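Local coordinates for protein RIF2 (Saccharomyces cerevisiae, PDB 4BJ1) that takes part in transcriptional silencing and in telomere length regulation, and interacts with Rif1 and the C-terminus of Rap1, at residues K12-Y25 and K232-L245. Sequence-based numbering, arbitrary orientation.
Sequences KFKSMALQELGTNY and KMIKFTFDSGSKLL
Glu20 and Phe238 meet where helix 10-26 packs on the helical lid of this AAA+ fold, along the linker that joins lid helices 223-233 and 243-257. Glu20 CB lies 3.9 Å from Phe236 CD1, and with CG anti to the backbone N (chi1 -156°) the extended chain runs past that ring, Glu20 CG still 4.2 Å from Phe236 CD1, to the linker backbone. There Glu20 CD comes within 3.4 Å of Thr237 N. Glu20 OE1 accepts a nearly straight bond from Thr237 N at 2.7 Å and a weak one from Phe238 N, while Glu20 OE2 takes the hydroxyl Thr237 OG1 at 2.8 Å; Thr237 N and OG1 both approach on the syn side. An alanine here would remove both carboxylate oxygens and would probably leave Thr237 N and OG1 without these acceptors, the linker held less firmly to the helix.

Beside this grip, Phe238 is layered between Met16 CB, 3.6 Å from its ring centroid, and Leu245 CD1 over the opposite face. The edge of Phe238 points at the face of Phe13 in an offset edge-to-face pair, the planes 61° apart, and Phe13 CD1 also touches Leu244 CD2. Phe236 lies with one face on Ala17 CA and also stacks with Tyr248. At one end of the seam Lys12 NZ forms a salt bridge to Asp239 OD2 and another to Asp65 of the second subunit. At the other, Asn24 ND2 gives a hydrogen bond to Lys235 O. A shorter one, 2.7 Å long, runs from Asn24 ND2 to Met233 O, which it meets from above the carbonyl plane.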
# COMPACT_ATOMS: atom_id res chain seq x y z
N LYS A 12 1.31 2.63 -14.47
CA LYS A 12 0.81 1.44 -13.78
C LYS A 12 1.92 0.89 -12.85
O LYS A 12 1.64 0.66 -11.68
CB LYS A 12 0.31 0.37 -14.77
CG LYS A 12 -0.24 -0.85 -14.05
CD LYS A 12 -1.14 -1.73 -14.93
CE LYS A 12 -0.45 -2.87 -15.63
NZ LYS A 12 0.22 -3.79 -14.68
N PHE A 13 3.17 0.76 -13.37
CA PHE A 13 4.34 0.30 -12.64
C PHE A 13 4.64 1.27 -11.52
O PHE A 13 4.71 0.86 -10.36
CB PHE A 13 5.57 0.17 -13.56
CG PHE A 13 6.75 -0.44 -12.86
CD1 PHE A 13 6.86 -1.82 -12.73
CD2 PHE A 13 7.70 0.36 -12.23
CE1 PHE A 13 7.91 -2.39 -12.00
CE2 PHE A 13 8.76 -0.21 -11.50
CZ PHE A 13 8.87 -1.58 -11.40
N LYS A 14 4.81 2.57 -11.85
CA LYS A 14 5.12 3.67 -10.95
C LYS A 14 4.21 3.62 -9.73
O LYS A 14 4.72 3.53 -8.61
CB LYS A 14 4.97 5.01 -11.68
CG LYS A 14 5.33 6.25 -10.85
CD LYS A 14 5.66 7.38 -11.78
CE LYS A 14 5.60 8.72 -11.12
NZ LYS A 14 5.68 9.77 -12.15
N SER A 15 2.87 3.65 -9.95
CA SER A 15 1.89 3.67 -8.87
C SER A 15 1.97 2.40 -8.00
O SER A 15 1.87 2.49 -6.77
CB SER A 15 0.49 3.87 -9.43
OG SER A 15 0.03 2.70 -10.09
N MET A 16 2.17 1.23 -8.64
CA MET A 16 2.24 -0.06 -7.94
C MET A 16 3.54 -0.20 -7.16
O MET A 16 3.55 -0.79 -6.07
CB MET A 16 2.06 -1.22 -8.93
CG MET A 16 0.62 -1.49 -9.29
SD MET A 16 0.48 -2.93 -10.37
CE MET A 16 -1.24 -2.97 -10.66
N ALA A 17 4.65 0.32 -7.73
CA ALA A 17 5.97 0.31 -7.13
C ALA A 17 5.94 1.24 -5.92
O ALA A 17 6.41 0.85 -4.85
CB ALA A 17 7.03 0.75 -8.13
N LEU A 18 5.32 2.42 -6.05
CA LEU A 18 5.21 3.35 -4.95
C LEU A 18 4.44 2.77 -3.78
O LEU A 18 4.95 2.81 -2.65
CB LEU A 18 4.66 4.68 -5.40
CG LEU A 18 5.77 5.60 -5.87
CD1 LEU A 18 5.34 6.42 -7.06
CD2 LEU A 18 6.29 6.47 -4.72
N GLN A 19 3.29 2.11 -4.05
CA GLN A 19 2.52 1.44 -3.00
C GLN A 19 3.30 0.27 -2.38
O GLN A 19 3.32 0.19 -1.16
CB GLN A 19 1.21 0.94 -3.56
CG GLN A 19 0.24 0.49 -2.49
CD GLN A 19 -0.60 -0.62 -3.04
OE1 GLN A 19 -0.13 -1.46 -3.81
NE2 GLN A 19 -1.87 -0.64 -2.69
N GLU A 20 3.99 -0.57 -3.20
CA GLU A 20 4.74 -1.69 -2.62
C GLU A 20 5.91 -1.25 -1.81
O GLU A 20 6.14 -1.83 -0.76
CB GLU A 20 5.15 -2.75 -3.63
CG GLU A 20 5.36 -4.08 -2.90
CD GLU A 20 5.58 -5.37 -3.65
OE1 GLU A 20 5.53 -5.35 -4.90
OE2 GLU A 20 5.82 -6.41 -2.99
N LEU A 21 6.66 -0.22 -2.26
CA LEU A 21 7.81 0.31 -1.53
C LEU A 21 7.29 0.83 -0.17
O LEU A 21 7.85 0.46 0.87
CB LEU A 21 8.53 1.38 -2.37
CG LEU A 21 9.90 1.91 -1.89
CD1 LEU A 21 10.99 0.82 -1.86
CD2 LEU A 21 10.36 3.03 -2.80
N GLY A 22 6.13 1.51 -0.19
CA GLY A 22 5.45 1.96 1.02
C GLY A 22 5.17 0.81 1.97
O GLY A 22 5.62 0.81 3.11
N THR A 23 4.50 -0.22 1.46
CA THR A 23 4.17 -1.47 2.16
C THR A 23 5.41 -2.19 2.70
O THR A 23 5.41 -2.60 3.87
CB THR A 23 3.34 -2.34 1.23
OG1 THR A 23 2.13 -1.65 0.99
CG2 THR A 23 3.04 -3.70 1.80
N ASN A 24 6.44 -2.35 1.86
CA ASN A 24 7.71 -2.99 2.20
C ASN A 24 8.37 -2.33 3.38
O ASN A 24 8.73 -3.03 4.30
CB ASN A 24 8.67 -3.03 1.00
CG ASN A 24 8.28 -4.03 -0.06
OD1 ASN A 24 7.35 -4.82 0.09
ND2 ASN A 24 8.98 -4.01 -1.16
N TYR A 25 8.48 -0.99 3.38
CA TYR A 25 9.02 -0.21 4.49
C TYR A 25 8.25 -0.49 5.77
O TYR A 25 8.86 -0.83 6.79
CB TYR A 25 8.92 1.29 4.17
CG TYR A 25 9.53 2.24 5.17
CD1 TYR A 25 10.89 2.53 5.14
CD2 TYR A 25 8.73 2.99 6.04
CE1 TYR A 25 11.45 3.48 6.00
CE2 TYR A 25 9.27 3.96 6.88
CZ TYR A 25 10.64 4.19 6.87
OH TYR A 25 11.21 5.14 7.69
N LYS A 232 15.28 -6.68 0.08
CA LYS A 232 13.87 -7.12 0.00
C LYS A 232 12.94 -5.93 -0.23
O LYS A 232 12.00 -6.03 -1.02
CB LYS A 232 13.44 -7.91 1.24
CG LYS A 232 13.99 -9.32 1.24
CD LYS A 232 13.42 -10.19 2.35
CE LYS A 232 14.17 -11.50 2.43
NZ LYS A 232 13.79 -12.29 3.63
N MET A 233 13.26 -4.80 0.44
CA MET A 233 12.50 -3.56 0.38
C MET A 233 12.33 -3.04 -1.05
O MET A 233 11.26 -2.51 -1.36
CB MET A 233 13.14 -2.49 1.29
CG MET A 233 12.19 -1.37 1.66
SD MET A 233 13.00 -0.06 2.61
CE MET A 233 12.83 1.21 1.53
N ILE A 234 13.36 -3.18 -1.91
CA ILE A 234 13.30 -2.66 -3.27
C ILE A 234 13.01 -3.78 -4.32
O ILE A 234 13.10 -3.55 -5.52
CB ILE A 234 14.55 -1.81 -3.59
CG1 ILE A 234 15.84 -2.66 -3.54
CG2 ILE A 234 14.59 -0.60 -2.65
CD1 ILE A 234 17.14 -1.96 -4.03
N LYS A 235 12.59 -4.97 -3.84
CA LYS A 235 12.17 -6.06 -4.72
C LYS A 235 10.65 -6.01 -4.69
O LYS A 235 10.05 -5.93 -3.60
CB LYS A 235 12.68 -7.44 -4.26
CG LYS A 235 14.20 -7.62 -4.21
CD LYS A 235 14.92 -7.52 -5.56
CE LYS A 235 16.36 -7.94 -5.43
NZ LYS A 235 16.51 -9.43 -5.33
N PHE A 236 10.04 -6.02 -5.89
CA PHE A 236 8.59 -5.95 -6.00
C PHE A 236 7.98 -7.28 -6.42
O PHE A 236 8.60 -8.06 -7.15
CB PHE A 236 8.16 -4.80 -6.90
CG PHE A 236 8.70 -3.44 -6.52
CD1 PHE A 236 8.69 -3.02 -5.19
CD2 PHE A 236 9.17 -2.56 -7.48
CE1 PHE A 236 9.19 -1.76 -4.83
CE2 PHE A 236 9.66 -1.31 -7.13
CZ PHE A 236 9.67 -0.92 -5.81
N THR A 237 6.74 -7.51 -5.96
CA THR A 237 6.00 -8.75 -6.18
C THR A 237 4.68 -8.60 -6.94
O THR A 237 4.03 -9.63 -7.21
CB THR A 237 5.76 -9.47 -4.86
OG1 THR A 237 4.78 -8.75 -4.10
CG2 THR A 237 7.04 -9.73 -4.07
N PHE A 238 4.27 -7.37 -7.29
CA PHE A 238 3.03 -7.15 -8.04
C PHE A 238 3.18 -7.67 -9.49
O PHE A 238 4.31 -7.70 -9.96
CB PHE A 238 2.60 -5.67 -8.01
CG PHE A 238 3.61 -4.72 -8.58
CD1 PHE A 238 3.64 -4.44 -9.95
CD2 PHE A 238 4.52 -4.07 -7.75
CE1 PHE A 238 4.58 -3.55 -10.48
CE2 PHE A 238 5.42 -3.14 -8.27
CZ PHE A 238 5.46 -2.91 -9.64
N ASP A 239 2.09 -8.05 -10.19
CA ASP A 239 2.18 -8.61 -11.57
C ASP A 239 3.26 -9.68 -11.61
O ASP A 239 4.27 -9.54 -12.31
CB ASP A 239 2.43 -7.55 -12.68
CG ASP A 239 1.58 -6.31 -12.62
OD1 ASP A 239 0.36 -6.44 -12.40
OD2 ASP A 239 2.14 -5.19 -12.80
N SER A 240 3.10 -10.73 -10.77
CA SER A 240 4.07 -11.80 -10.75
C SER A 240 4.02 -12.53 -12.07
O SER A 240 2.93 -12.71 -12.62
CB SER A 240 3.85 -12.74 -9.57
OG SER A 240 4.27 -12.08 -8.39
N GLY A 241 5.21 -12.78 -12.61
CA GLY A 241 5.40 -13.47 -13.88
C GLY A 241 5.60 -12.57 -15.08
O GLY A 241 6.04 -13.04 -16.14
N SER A 242 5.24 -11.27 -14.92
CA SER A 242 5.35 -10.27 -15.99
C SER A 242 6.80 -9.94 -16.32
O SER A 242 7.64 -9.90 -15.42
CB SER A 242 4.54 -9.02 -15.67
OG SER A 242 5.17 -8.18 -14.72
N LYS A 243 7.11 -9.74 -17.63
CA LYS A 243 8.45 -9.39 -18.12
C LYS A 243 8.91 -8.02 -17.60
O LYS A 243 10.11 -7.81 -17.43
CB LYS A 243 8.51 -9.43 -19.66
N LEU A 244 7.97 -7.10 -17.33
CA LEU A 244 8.30 -5.79 -16.82
C LEU A 244 8.80 -5.90 -15.38
O LEU A 244 9.73 -5.18 -15.00
CB LEU A 244 7.09 -4.86 -16.93
CG LEU A 244 7.32 -3.36 -16.72
CD1 LEU A 244 7.97 -2.73 -17.92
CD2 LEU A 244 6.02 -2.67 -16.54
N LEU A 245 8.21 -6.82 -14.58
CA LEU A 245 8.64 -7.03 -13.20
C LEU A 245 9.95 -7.80 -13.21
O LEU A 245 10.84 -7.52 -12.39
CB LEU A 245 7.57 -7.75 -12.37
CG LEU A 245 7.82 -7.71 -10.87
CD1 LEU A 245 7.36 -6.40 -10.27
CD2 LEU A 245 7.23 -8.92 -10.18